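Local coordinates for single-stranded DNA-binding protein (Thermus aquaticus, PDB 2FXQ), which binds single-stranded DNA and probably recruits partner proteins to it during replication, recombination and repair, at residues G12-P18 with L30-A35; G26-L30 with L59-E64; W66-L70 with F103-L107; V78-Y84 with V97-F103. All coordinates share one frame; numbering follows the deposited sequence.

Contact 1 (G12-P18 with L30-A35); sequences GTLTARP and LDLNLA
T13 and A35 form a hydrogen-bonded antiparallel pair, T13 N giving a nearly straight bond to A35 O (2.8 Å, 169°), and the next pair, L14 with L34, is a non-hydrogen-bonded one. The bonding runs on past the paired residues: T15 N reaches N33 O at 2.9 Å as the chain bends toward P18. On the apolar side, CD2 of L14 is the shared point. L14 CD2 sits a tight 3.5 Å from L32 CB and also meets L34 CD2. These strands are the first two of the SSB OB-fold barrel, and L14, L32 and L34 look into its interior, where L34 also meets I76 and V78. P18 brings the chain back to the strand. P18 CG presses on L32 CD2 (3.5 Å), while P18 CB meets L30 CD1, the leucine CG lying anti to the backbone N (chi1 -169°) with the branch swung to the proline. On the other side of the strand pair, CG2 of T15 touches A35 CB at 3.6 Å. Water 1 joins T13 OG1 to A35 O, and water 3 links A16 O to N33 N where the backbones have parted. The amide oxygen of N33 is taken by R55.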
loop_
_atom_site.group_PDB
_atom_site.type_symbol
_atom_site.label_atom_id
_atom_site.label_comp_id
_atom_site.label_asym_id
_atom_site.label_seq_id
_atom_site.Cartn_x
_atom_site.Cartn_y
_atom_site.Cartn_z
ATOM N N GLY A 12 12.556 -3.676 3.574
ATOM C CA GLY A 12 13.333 -3.939 4.788
ATOM C C GLY A 12 14.762 -4.214 4.428
ATOM O O GLY A 12 15.111 -4.377 3.238
ATOM N N THR A 13 15.607 -4.319 5.444
ATOM C CA THR A 13 17.012 -4.559 5.220
ATOM C C THR A 13 17.314 -6.018 5.549
ATOM O O THR A 13 16.840 -6.556 6.589
ATOM C CB THR A 13 17.781 -3.699 6.237
ATOM O OG1 THR A 13 17.493 -2.341 5.927
ATOM C CG2 THR A 13 19.286 -3.860 6.079
ATOM N N LEU A 14 18.133 -6.641 4.710
ATOM C CA LEU A 14 18.538 -8.025 4.962
ATOM C C LEU A 14 19.474 -8.138 6.199
ATOM O O LEU A 14 20.501 -7.416 6.341
ATOM C CB LEU A 14 19.224 -8.611 3.725
ATOM C CG LEU A 14 18.315 -8.958 2.523
ATOM C CD1 LEU A 14 19.184 -9.188 1.280
ATOM C CD2 LEU A 14 17.482 -10.280 2.778
ATOM N N THR A 15 19.111 -9.046 7.097
ATOM C CA THR A 15 19.889 -9.246 8.304
ATOM C C THR A 15 20.928 -10.322 8.166
ATOM O O THR A 15 21.683 -10.508 9.114
ATOM C CB THR A 15 19.027 -9.618 9.518
ATOM O OG1 THR A 15 18.249 -10.790 9.171
ATOM C CG2 THR A 15 18.032 -8.502 9.807
ATOM N N ALA A 16 20.962 -11.020 7.030
ATOM C CA ALA A 16 22.000 -11.992 6.712
ATOM C C ALA A 16 22.071 -12.113 5.225
ATOM O O ALA A 16 21.103 -11.812 4.520
ATOM C CB ALA A 16 21.703 -13.392 7.355
ATOM N N ARG A 17 23.198 -12.594 4.706
ATOM C CA ARG A 17 23.276 -12.855 3.274
ATOM C C ARG A 17 22.379 -14.048 2.889
ATOM O O ARG A 17 22.539 -15.109 3.495
ATOM C CB ARG A 17 24.749 -13.158 2.914
ATOM C CG ARG A 17 25.071 -13.233 1.416
ATOM C CD ARG A 17 26.517 -13.738 1.141
ATOM N NE ARG A 17 26.633 -15.189 1.364
ATOM C CZ ARG A 17 27.545 -15.773 2.136
ATOM N NH1 ARG A 17 28.483 -15.029 2.732
ATOM N NH2 ARG A 17 27.552 -17.114 2.284
ATOM N N PRO A 18 21.434 -13.890 1.941
ATOM C CA PRO A 18 20.622 -15.019 1.468
ATOM C C PRO A 18 21.433 -16.010 0.653
ATOM O O PRO A 18 22.120 -15.570 -0.315
ATOM C CB PRO A 18 19.581 -14.360 0.541
ATOM C CG PRO A 18 19.625 -12.912 0.799
ATOM C CD PRO A 18 21.036 -12.623 1.296
ATOM N N LEU A 30 14.882 -19.340 -1.852
ATOM C CA LEU A 30 15.747 -18.269 -1.356
ATOM C C LEU A 30 15.003 -17.587 -0.209
ATOM O O LEU A 30 13.991 -16.951 -0.426
ATOM C CB LEU A 30 16.065 -17.261 -2.457
ATOM C CG LEU A 30 17.192 -16.238 -2.084
ATOM C CD1 LEU A 30 18.557 -16.988 -1.926
ATOM C CD2 LEU A 30 17.315 -15.179 -3.162
ATOM N N ASP A 31 15.453 -17.829 1.018
ATOM C CA ASP A 31 14.813 -17.248 2.187
ATOM C C ASP A 31 15.531 -15.978 2.580
ATOM O O ASP A 31 16.739 -16.014 2.765
ATOM C CB ASP A 31 14.854 -18.232 3.339
ATOM C CG ASP A 31 13.799 -19.300 3.236
ATOM O OD1 ASP A 31 12.715 -19.074 2.659
ATOM O OD2 ASP A 31 13.959 -20.425 3.725
ATOM N N LEU A 32 14.805 -14.856 2.702
ATOM C CA LEU A 32 15.403 -13.585 3.122
ATOM C C LEU A 32 14.952 -13.273 4.516
ATOM O O LEU A 32 13.757 -13.443 4.823
ATOM C CB LEU A 32 14.851 -12.452 2.259
ATOM C CG LEU A 32 14.850 -12.584 0.728
ATOM C CD1 LEU A 32 14.465 -11.325 0.081
ATOM C CD2 LEU A 32 16.173 -13.034 0.174
ATOM N N ASN A 33 15.853 -12.781 5.361
ATOM C CA ASN A 33 15.426 -12.338 6.658
ATOM C C ASN A 33 15.492 -10.803 6.634
ATOM O O ASN A 33 16.587 -10.221 6.456
ATOM C CB ASN A 33 16.274 -12.961 7.782
ATOM C CG ASN A 33 15.998 -14.453 7.935
ATOM O OD1 ASN A 33 14.894 -14.836 8.320
ATOM N ND2 ASN A 33 16.982 -15.290 7.632
ATOM N N LEU A 34 14.317 -10.176 6.695
ATOM C CA LEU A 34 14.239 -8.682 6.595
ATOM C C LEU A 34 13.919 -8.030 7.925
ATOM O O LEU A 34 13.257 -8.635 8.793
ATOM C CB LEU A 34 13.188 -8.195 5.582
ATOM C CG LEU A 34 13.469 -8.566 4.122
ATOM C CD1 LEU A 34 12.320 -7.995 3.321
ATOM C CD2 LEU A 34 14.823 -8.020 3.576
ATOM N N ALA A 35 14.426 -6.813 8.097
ATOM C CA ALA A 35 14.193 -6.026 9.309
ATOM C C ALA A 35 13.846 -4.599 8.975
ATOM O O ALA A 35 14.304 -4.046 7.962
ATOM C CB ALA A 35 15.392 -6.057 10.227
HETATM O O HOH W 1 15.059 -1.511 7.046
HETATM O O HOH W 2 15.074 -10.337 9.984
HETATM O O HOH W 3 18.526 -13.183 4.707
#

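Contact 2 (G26-L30 with L59-E64); sequences GLAIL and LGRQAE
The methyl of A63 is the centre of the contact: A63 CB rests 3.6 Å from CB of A28 and 3.8 Å from CB of L30, so the first turn of helix 61-66 lies directly on strand 28-41. Both strand residues direct their CB atoms at the helix, and L58 closes in on A63 as well. To one side, I29 and L59 make a non-hydrogen-bonded antiparallel pair whose side chains run alongside each other in the same direction. CG1 of I29 and CD2 of L59 are pressed to 3.5 Å, a tight fit for two carbons. This is the place where the third strand of the OB fold ends and passes into the helix that lies between the third and fourth strands of the barrel. L27 wraps the corner: a chi1 of -173° turns its side chain away from its own N, so that L27 CD1 reaches CA of G60 at 3.6 Å, and its CD2 looks across at L59 CD2. G60 occupies the N-cap position, at positive phi, and its N gives a bond of 2.8 Å to A28 O (164°), while its O receives E64 N within the helix. Farthest out is E64, whose chain bends at chi2 and folds back over A28, so that E64 OE1 lies 3.6 Å from A28 CB. M20 packs on both A28 and E64 here.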
loop_
_atom_site.group_PDB
_atom_site.type_symbol
_atom_site.label_atom_id
_atom_site.label_comp_id
_atom_site.label_asym_id
_atom_site.label_seq_id
_atom_site.Cartn_x
_atom_site.Cartn_y
_atom_site.Cartn_z
ATOM N N GLY A 26 14.405 -30.306 -6.445
ATOM C CA GLY A 26 15.269 -29.365 -7.130
ATOM C C GLY A 26 14.726 -27.925 -7.158
ATOM O O GLY A 26 15.406 -27.026 -7.668
ATOM N N LEU A 27 13.511 -27.693 -6.682
ATOM C CA LEU A 27 12.962 -26.319 -6.706
ATOM C C LEU A 27 13.795 -25.371 -5.855
ATOM O O LEU A 27 14.101 -25.694 -4.718
ATOM C CB LEU A 27 11.551 -26.296 -6.191
ATOM C CG LEU A 27 10.773 -24.986 -6.306
ATOM C CD1 LEU A 27 10.367 -24.705 -7.782
ATOM C CD2 LEU A 27 9.530 -25.163 -5.418
ATOM N N ALA A 28 14.158 -24.217 -6.416
ATOM C CA ALA A 28 15.000 -23.259 -5.719
ATOM C C ALA A 28 14.222 -22.576 -4.620
ATOM O O ALA A 28 13.083 -22.191 -4.835
ATOM C CB ALA A 28 15.492 -22.184 -6.723
ATOM N N ILE A 29 14.880 -22.341 -3.486
ATOM C CA ILE A 29 14.294 -21.650 -2.324
ATOM C C ILE A 29 15.324 -20.601 -1.939
ATOM O O ILE A 29 16.515 -20.952 -1.708
ATOM C CB ILE A 29 14.112 -22.622 -1.141
ATOM C CG1 ILE A 29 13.093 -23.674 -1.437
ATOM C CG2 ILE A 29 13.504 -21.918 0.094
ATOM C CD1 ILE A 29 13.243 -24.876 -0.459
ATOM N N LEU A 30 14.882 -19.340 -1.852
ATOM C CA LEU A 30 15.747 -18.269 -1.356
ATOM C C LEU A 30 15.003 -17.587 -0.209
ATOM O O LEU A 30 13.991 -16.951 -0.426
ATOM C CB LEU A 30 16.065 -17.261 -2.457
ATOM C CG LEU A 30 17.192 -16.238 -2.084
ATOM C CD1 LEU A 30 18.557 -16.988 -1.926
ATOM C CD2 LEU A 30 17.315 -15.179 -3.162
ATOM N N LEU A 59 10.415 -18.608 -4.061
ATOM C CA LEU A 59 10.489 -19.989 -4.586
ATOM C C LEU A 59 10.568 -20.022 -6.074
ATOM O O LEU A 59 9.890 -19.230 -6.716
ATOM C CB LEU A 59 9.202 -20.714 -4.230
ATOM C CG LEU A 59 8.962 -21.353 -2.877
ATOM C CD1 LEU A 59 7.645 -22.188 -2.974
ATOM C CD2 LEU A 59 10.085 -22.300 -2.495
ATOM N N GLY A 60 11.309 -20.985 -6.655
ATOM C CA GLY A 60 11.272 -21.191 -8.092
ATOM C C GLY A 60 12.005 -20.038 -8.808
ATOM O O GLY A 60 13.102 -19.661 -8.434
ATOM N N ARG A 61 11.382 -19.474 -9.830
ATOM C CA ARG A 61 12.075 -18.554 -10.747
ATOM C C ARG A 61 12.664 -17.300 -10.075
ATOM O O ARG A 61 13.792 -16.901 -10.397
ATOM C CB ARG A 61 11.119 -18.111 -11.842
ATOM C CG ARG A 61 11.789 -17.629 -13.082
ATOM C CD ARG A 61 10.819 -16.883 -14.013
ATOM N NE ARG A 61 9.738 -17.739 -14.510
ATOM C CZ ARG A 61 9.707 -18.331 -15.716
ATOM N NH1 ARG A 61 10.704 -18.182 -16.590
ATOM N NH2 ARG A 61 8.667 -19.088 -16.045
ATOM N N GLN A 62 11.911 -16.680 -9.163
ATOM C CA GLN A 62 12.471 -15.530 -8.393
ATOM C C GLN A 62 13.673 -15.953 -7.555
ATOM O O GLN A 62 14.607 -15.202 -7.407
ATOM C CB GLN A 62 11.444 -14.899 -7.471
ATOM C CG GLN A 62 10.397 -13.971 -8.185
ATOM C CD GLN A 62 10.957 -12.572 -8.631
ATOM O OE1 GLN A 62 11.558 -11.814 -7.846
ATOM N NE2 GLN A 62 10.729 -12.242 -9.898
ATOM N N ALA A 63 13.641 -17.158 -6.998
ATOM C CA ALA A 63 14.798 -17.612 -6.204
ATOM C C ALA A 63 16.059 -17.781 -7.090
ATOM O O ALA A 63 17.188 -17.417 -6.666
ATOM C CB ALA A 63 14.457 -18.919 -5.509
ATOM N N GLU A 64 15.878 -18.354 -8.295
ATOM C CA GLU A 64 17.015 -18.545 -9.227
ATOM C C GLU A 64 17.564 -17.182 -9.707
ATOM O O GLU A 64 18.781 -16.984 -9.821
ATOM C CB GLU A 64 16.603 -19.345 -10.464
ATOM C CG GLU A 64 16.121 -20.773 -10.184
ATOM C CD GLU A 64 17.283 -21.742 -10.082
ATOM O OE1 GLU A 64 17.035 -22.950 -9.897
ATOM O OE2 GLU A 64 18.443 -21.279 -10.148
#

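Contact 3 (W66-L70 with F103-L107); sequences WGDLL and FIDPL
W66 lays one face of its indole on I104 and P106, in a wholly apolar contact that joins the end of the OB-fold helix 61-66 and the loop after it to strand 103-106. Two CH-pi contacts on that face hold the ring. CG1 of I104 stands 3.7 Å from the centroid of the W66 five-membered ring, and CD of P106 stands 3.6 Å from that of the W66 six-membered ring, 19° off its normal. Each half of the indole thus has its own aliphatic partner. In I104, a chi1 of 66° tucks CG1 over the backbone, which brings its ethyl arm under the ring, CD1 lying beneath CG and CD1 of the indole. The polar edge is served from elsewhere: NE1 of W66 bonds to OE1 of Q62, which also receives I104 N, so one amide oxygen ties the ring and the strand together. With only the methyl of an alanine at W66, CG1 of I104 and CD of P106 would probably face a gap, and Q62 OE1 would lose an N-H donor. Plain van der Waals packing completes the contact through L70. L70 and I104 meet tip to tip, CD1 to CD1, at 3.9 Å, and L70 stands at about a right angle to P106, L70 CD2 pressed to 3.5 Å from P106 CG.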
loop_
_atom_site.group_PDB
_atom_site.type_symbol
_atom_site.label_atom_id
_atom_site.label_comp_id
_atom_site.label_asym_id
_atom_site.label_seq_id
_atom_site.Cartn_x
_atom_site.Cartn_y
_atom_site.Cartn_z
ATOM N N TRP A 66 17.584 -14.201 -8.237
ATOM C CA TRP A 66 18.311 -13.413 -7.234
ATOM C C TRP A 66 19.277 -14.183 -6.355
ATOM O O TRP A 66 19.887 -13.587 -5.503
ATOM C CB TRP A 66 17.330 -12.694 -6.298
ATOM C CG TRP A 66 16.400 -11.846 -7.033
ATOM C CD1 TRP A 66 15.073 -12.024 -7.216
ATOM C CD2 TRP A 66 16.748 -10.646 -7.712
ATOM N NE1 TRP A 66 14.559 -10.993 -7.982
ATOM C CE2 TRP A 66 15.580 -10.131 -8.286
ATOM C CE3 TRP A 66 17.943 -9.935 -7.860
ATOM C CZ2 TRP A 66 15.574 -8.942 -9.047
ATOM C CZ3 TRP A 66 17.934 -8.740 -8.579
ATOM C CH2 TRP A 66 16.765 -8.273 -9.182
ATOM N N GLY A 67 19.416 -15.493 -6.527
ATOM C CA GLY A 67 20.050 -16.288 -5.475
ATOM C C GLY A 67 21.548 -16.042 -5.272
ATOM O O GLY A 67 22.115 -16.398 -4.226
ATOM N N ASP A 68 22.189 -15.400 -6.251
ATOM C CA ASP A 68 23.591 -14.997 -6.077
ATOM C C ASP A 68 23.895 -13.492 -6.156
ATOM O O ASP A 68 25.027 -13.097 -6.462
ATOM C CB ASP A 68 24.477 -15.761 -7.045
ATOM C CG ASP A 68 25.376 -16.717 -6.319
ATOM O OD1 ASP A 68 24.972 -17.894 -6.169
ATOM O OD2 ASP A 68 26.474 -16.363 -5.819
ATOM N N LEU A 69 22.894 -12.660 -5.873
ATOM C CA LEU A 69 23.016 -11.243 -6.109
ATOM C C LEU A 69 22.804 -10.403 -4.873
ATOM O O LEU A 69 23.097 -9.174 -4.926
ATOM C CB LEU A 69 22.044 -10.783 -7.195
ATOM C CG LEU A 69 22.385 -11.381 -8.566
ATOM C CD1 LEU A 69 21.304 -11.011 -9.586
ATOM C CD2 LEU A 69 23.813 -10.914 -9.022
ATOM N N LEU A 70 22.308 -11.002 -3.776
ATOM C CA LEU A 70 21.877 -10.153 -2.597
ATOM C C LEU A 70 22.860 -10.176 -1.414
ATOM O O LEU A 70 23.547 -11.189 -1.227
ATOM C CB LEU A 70 20.481 -10.554 -2.085
ATOM C CG LEU A 70 19.389 -10.656 -3.136
ATOM C CD1 LEU A 70 18.115 -11.152 -2.470
ATOM C CD2 LEU A 70 19.238 -9.323 -3.770
ATOM N N PHE A 103 7.336 -11.140 -6.011
ATOM C CA PHE A 103 8.626 -10.738 -6.641
ATOM C C PHE A 103 9.310 -9.835 -5.649
ATOM O O PHE A 103 8.679 -9.351 -4.685
ATOM C CB PHE A 103 8.440 -9.932 -7.951
ATOM C CG PHE A 103 7.689 -8.622 -7.761
ATOM C CD1 PHE A 103 8.376 -7.443 -7.499
ATOM C CD2 PHE A 103 6.313 -8.586 -7.857
ATOM C CE1 PHE A 103 7.706 -6.290 -7.266
ATOM C CE2 PHE A 103 5.622 -7.401 -7.713
ATOM C CZ PHE A 103 6.305 -6.265 -7.392
ATOM N N ILE A 104 10.598 -9.613 -5.877
ATOM C CA ILE A 104 11.322 -8.602 -5.112
ATOM C C ILE A 104 12.060 -7.675 -6.078
ATOM O O ILE A 104 12.262 -8.029 -7.249
ATOM C CB ILE A 104 12.348 -9.247 -4.103
ATOM C CG1 ILE A 104 13.497 -9.968 -4.876
ATOM C CG2 ILE A 104 11.623 -10.183 -3.105
ATOM C CD1 ILE A 104 14.652 -10.255 -4.004
ATOM N N ASP A 105 12.458 -6.500 -5.573
ATOM C CA ASP A 105 13.353 -5.595 -6.325
ATOM C C ASP A 105 14.346 -5.104 -5.309
ATOM O O ASP A 105 14.011 -4.317 -4.413
ATOM C CB ASP A 105 12.553 -4.403 -6.872
ATOM C CG ASP A 105 11.654 -4.771 -8.040
ATOM O OD1 ASP A 105 10.418 -4.592 -7.922
ATOM O OD2 ASP A 105 12.091 -5.202 -9.130
ATOM N N PRO A 106 15.573 -5.608 -5.351
ATOM C CA PRO A 106 16.631 -5.106 -4.502
ATOM C C PRO A 106 16.889 -3.633 -4.792
ATOM O O PRO A 106 16.759 -3.205 -5.951
ATOM C CB PRO A 106 17.843 -5.966 -4.963
ATOM C CG PRO A 106 17.248 -7.145 -5.570
ATOM C CD PRO A 106 16.025 -6.716 -6.237
ATOM N N LEU A 107 17.310 -2.862 -3.806
ATOM C CA LEU A 107 17.397 -1.430 -3.940
ATOM C C LEU A 107 18.829 -1.055 -3.623
ATOM O O LEU A 107 19.519 -1.831 -2.936
ATOM C CB LEU A 107 16.495 -0.718 -2.955
ATOM C CG LEU A 107 15.039 -1.215 -3.049
ATOM C CD1 LEU A 107 14.154 -0.549 -1.929
ATOM C CD2 LEU A 107 14.483 -0.751 -4.438
#

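Contact 4 (V78-Y84 with V97-F103); sequences VEGRLEY and VQVRAEF
E83 and Q98 run side by side in the same direction from a hydrogen-bonded antiparallel pair. E83 departs from CB with CG placed on the side flanked by both its N and its C (chi1 85°), which carries the chain alongside its partner: E83 CG touches Q98 CG at 3.7 Å. Beyond, CD lies close to R100 NH1, and the two oxygens part company. E83 OE1 accepts Q98 NE2 on its anti side, at 2.5 Å, a length so short that its exact value is doubtful, and has a weak bond from R100 NH1 as well; E83 OE2 makes the closer salt-bridge approach, 2.7 Å from R100 NH1. Were E83 a glutamine, the R100 guanidinium is likely to lose this counter-charge and turn more freely. These strands form the antiparallel hairpin of the fourth and fifth OB-fold strands. L82 CD2 packs against V97 CG1 and V99 CG2 on the face opposite E83, where Y84 CE2 also touches V97 CG2. Near the far end, E79 O takes both E102 N (2.7 Å) and F103 N (3.3 Å), a classic beta bulge. The polar face carries a second pair, R81 NH1 with E102 OE1, a salt bridge whose hydrogen bond is weak. NH2 of R81 sits over the centre of the R100 guanidinium, 3.5 Å from R100 CZ, the two planes 56° apart. With a carboxylate for each arginine, the close approach of the two positive groups is probably offset by E83 and E102.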
loop_
_atom_site.group_PDB
_atom_site.type_symbol
_atom_site.label_atom_id
_atom_site.label_comp_id
_atom_site.label_asym_id
_atom_site.label_seq_id
_atom_site.Cartn_x
_atom_site.Cartn_y
_atom_site.Cartn_z
ATOM N N VAL A 78 9.557 -5.822 -1.465
ATOM C CA VAL A 78 8.902 -7.117 -1.647
ATOM C C VAL A 78 7.420 -6.864 -1.859
ATOM O O VAL A 78 6.847 -6.031 -1.164
ATOM C CB VAL A 78 9.016 -7.925 -0.280
ATOM C CG1 VAL A 78 8.302 -9.246 -0.413
ATOM C CG2 VAL A 78 10.485 -8.082 0.108
ATOM N N GLU A 79 6.809 -7.551 -2.810
ATOM C CA GLU A 79 5.365 -7.723 -2.781
ATOM C C GLU A 79 5.036 -9.206 -2.726
ATOM O O GLU A 79 5.676 -10.036 -3.387
ATOM C CB GLU A 79 4.691 -7.104 -4.037
ATOM C CG GLU A 79 4.840 -5.576 -4.087
ATOM C CD GLU A 79 3.939 -4.895 -5.125
ATOM O OE1 GLU A 79 3.920 -3.619 -5.177
ATOM O OE2 GLU A 79 3.177 -5.624 -5.791
ATOM N N GLY A 80 4.046 -9.557 -1.921
ATOM C CA GLY A 80 3.742 -10.972 -1.811
ATOM C C GLY A 80 2.454 -11.176 -1.062
ATOM O O GLY A 80 1.560 -10.313 -1.101
ATOM N N ARG A 81 2.377 -12.317 -0.401
ATOM C CA ARG A 81 1.171 -12.711 0.327
ATOM C C ARG A 81 1.622 -13.381 1.636
ATOM O O ARG A 81 2.730 -13.911 1.735
ATOM C CB ARG A 81 0.266 -13.608 -0.557
ATOM C CG ARG A 81 0.899 -14.940 -0.993
ATOM C CD ARG A 81 -0.042 -15.762 -1.902
ATOM N NE ARG A 81 0.428 -17.135 -2.091
ATOM C CZ ARG A 81 1.336 -17.534 -2.992
ATOM N NH1 ARG A 81 1.918 -16.658 -3.801
ATOM N NH2 ARG A 81 1.683 -18.818 -3.057
ATOM N N LEU A 82 0.741 -13.416 2.629
ATOM C CA LEU A 82 1.007 -14.139 3.858
ATOM C C LEU A 82 0.697 -15.598 3.737
ATOM O O LEU A 82 -0.325 -15.985 3.169
ATOM C CB LEU A 82 0.185 -13.586 5.010
ATOM C CG LEU A 82 0.563 -12.176 5.309
ATOM C CD1 LEU A 82 -0.450 -11.710 6.342
ATOM C CD2 LEU A 82 1.991 -12.068 5.896
ATOM N N GLU A 83 1.579 -16.412 4.312
ATOM C CA GLU A 83 1.351 -17.870 4.357
ATOM C C GLU A 83 2.006 -18.508 5.598
ATOM O O GLU A 83 2.744 -17.861 6.327
ATOM C CB GLU A 83 1.899 -18.490 3.078
ATOM C CG GLU A 83 3.376 -18.812 3.133
ATOM C CD GLU A 83 3.941 -19.401 1.844
ATOM O OE1 GLU A 83 5.190 -19.500 1.778
ATOM O OE2 GLU A 83 3.161 -19.741 0.908
ATOM N N TYR A 84 1.751 -19.791 5.811
ATOM C CA TYR A 84 2.466 -20.551 6.840
ATOM C C TYR A 84 3.631 -21.379 6.310
ATOM O O TYR A 84 3.591 -21.881 5.187
ATOM C CB TYR A 84 1.498 -21.421 7.617
ATOM C CG TYR A 84 0.500 -20.611 8.379
ATOM C CD1 TYR A 84 -0.728 -20.283 7.811
ATOM C CD2 TYR A 84 0.777 -20.164 9.674
ATOM C CE1 TYR A 84 -1.661 -19.537 8.509
ATOM C CE2 TYR A 84 -0.155 -19.409 10.387
ATOM C CZ TYR A 84 -1.371 -19.099 9.793
ATOM O OH TYR A 84 -2.295 -18.352 10.474
ATOM N N VAL A 97 3.869 -17.637 10.496
ATOM C CA VAL A 97 3.454 -16.775 9.387
ATOM C C VAL A 97 4.681 -16.199 8.672
ATOM O O VAL A 97 5.586 -15.624 9.307
ATOM C CB VAL A 97 2.506 -15.664 9.858
ATOM C CG1 VAL A 97 2.587 -14.434 8.929
ATOM C CG2 VAL A 97 1.092 -16.188 9.912
ATOM N N GLN A 98 4.734 -16.395 7.357
ATOM C CA GLN A 98 5.817 -15.831 6.558
ATOM C C GLN A 98 5.228 -15.108 5.346
ATOM O O GLN A 98 4.051 -15.260 5.050
ATOM C CB GLN A 98 6.830 -16.906 6.119
ATOM C CG GLN A 98 6.368 -17.747 4.991
ATOM C CD GLN A 98 7.303 -18.932 4.631
ATOM O OE1 GLN A 98 8.376 -19.106 5.201
ATOM N NE2 GLN A 98 6.875 -19.720 3.663
ATOM N N VAL A 99 6.068 -14.364 4.664
ATOM C CA VAL A 99 5.628 -13.670 3.448
ATOM C C VAL A 99 6.137 -14.562 2.329
ATOM O O VAL A 99 7.335 -14.823 2.268
ATOM C CB VAL A 99 6.284 -12.315 3.323
ATOM C CG1 VAL A 99 5.924 -11.665 1.923
ATOM C CG2 VAL A 99 5.865 -11.459 4.532
ATOM N N ARG A 100 5.262 -14.969 1.419
ATOM C CA ARG A 100 5.715 -15.606 0.177
ATOM C C ARG A 100 5.807 -14.483 -0.850
ATOM O O ARG A 100 4.782 -13.861 -1.188
ATOM C CB ARG A 100 4.690 -16.669 -0.270
ATOM C CG ARG A 100 4.926 -17.117 -1.723
ATOM C CD ARG A 100 5.999 -18.172 -1.938
ATOM N NE ARG A 100 5.469 -19.194 -2.860
ATOM C CZ ARG A 100 4.813 -20.298 -2.481
ATOM N NH1 ARG A 100 4.639 -20.591 -1.182
ATOM N NH2 ARG A 100 4.369 -21.134 -3.410
ATOM N N ALA A 101 7.011 -14.208 -1.363
ATOM C CA ALA A 101 7.168 -13.120 -2.308
ATOM C C ALA A 101 6.626 -13.561 -3.666
ATOM O O ALA A 101 6.909 -14.669 -4.171
ATOM C CB ALA A 101 8.626 -12.687 -2.444
ATOM N N GLU A 102 5.892 -12.627 -4.261
ATOM C CA GLU A 102 5.465 -12.673 -5.650
ATOM C C GLU A 102 6.675 -12.204 -6.461
ATOM O O GLU A 102 7.071 -12.849 -7.458
ATOM C CB GLU A 102 4.217 -11.783 -5.854
ATOM C CG GLU A 102 2.896 -12.557 -6.058
ATOM C CD GLU A 102 2.268 -13.189 -4.779
ATOM O OE1 GLU A 102 2.659 -14.344 -4.423
ATOM O OE2 GLU A 102 1.361 -12.562 -4.124
ATOM N N PHE A 103 7.336 -11.140 -6.011
ATOM C CA PHE A 103 8.626 -10.738 -6.641
ATOM C C PHE A 103 9.310 -9.835 -5.649
ATOM O O PHE A 103 8.679 -9.351 -4.685
ATOM C CB PHE A 103 8.440 -9.932 -7.951
ATOM C CG PHE A 103 7.689 -8.622 -7.761
ATOM C CD1 PHE A 103 8.376 -7.443 -7.499
ATOM C CD2 PHE A 103 6.313 -8.586 -7.857
ATOM C CE1 PHE A 103 7.706 -6.290 -7.266
ATOM C CE2 PHE A 103 5.622 -7.401 -7.713
ATOM C CZ PHE A 103 6.305 -6.265 -7.392
#

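How the contacts relate
From the N terminus, contact 1 closes the loop of residues 19-29, which holds the short strand 21-22, bringing 30-35 back to 12-18. Contact 2 starts at 26-30, at the end of that loop and the beginning of strand 28-41, and ends at 59-64, after contact 1 has closed; the two therefore cross, and share L30. Contact 2 ties the second long strand to the start of the helix. Contact 3 then opens at 66-70, and its loop, ending at 103-107, contains contact 4, the hairpin of 78-84 with 97-103; F103 belongs to both. L70 packs on P18 and L32, joining contacts 1 and 3. L59 against R100 connects contact 2 with contact 4, and I104 against V78 connects contacts 3 and 4.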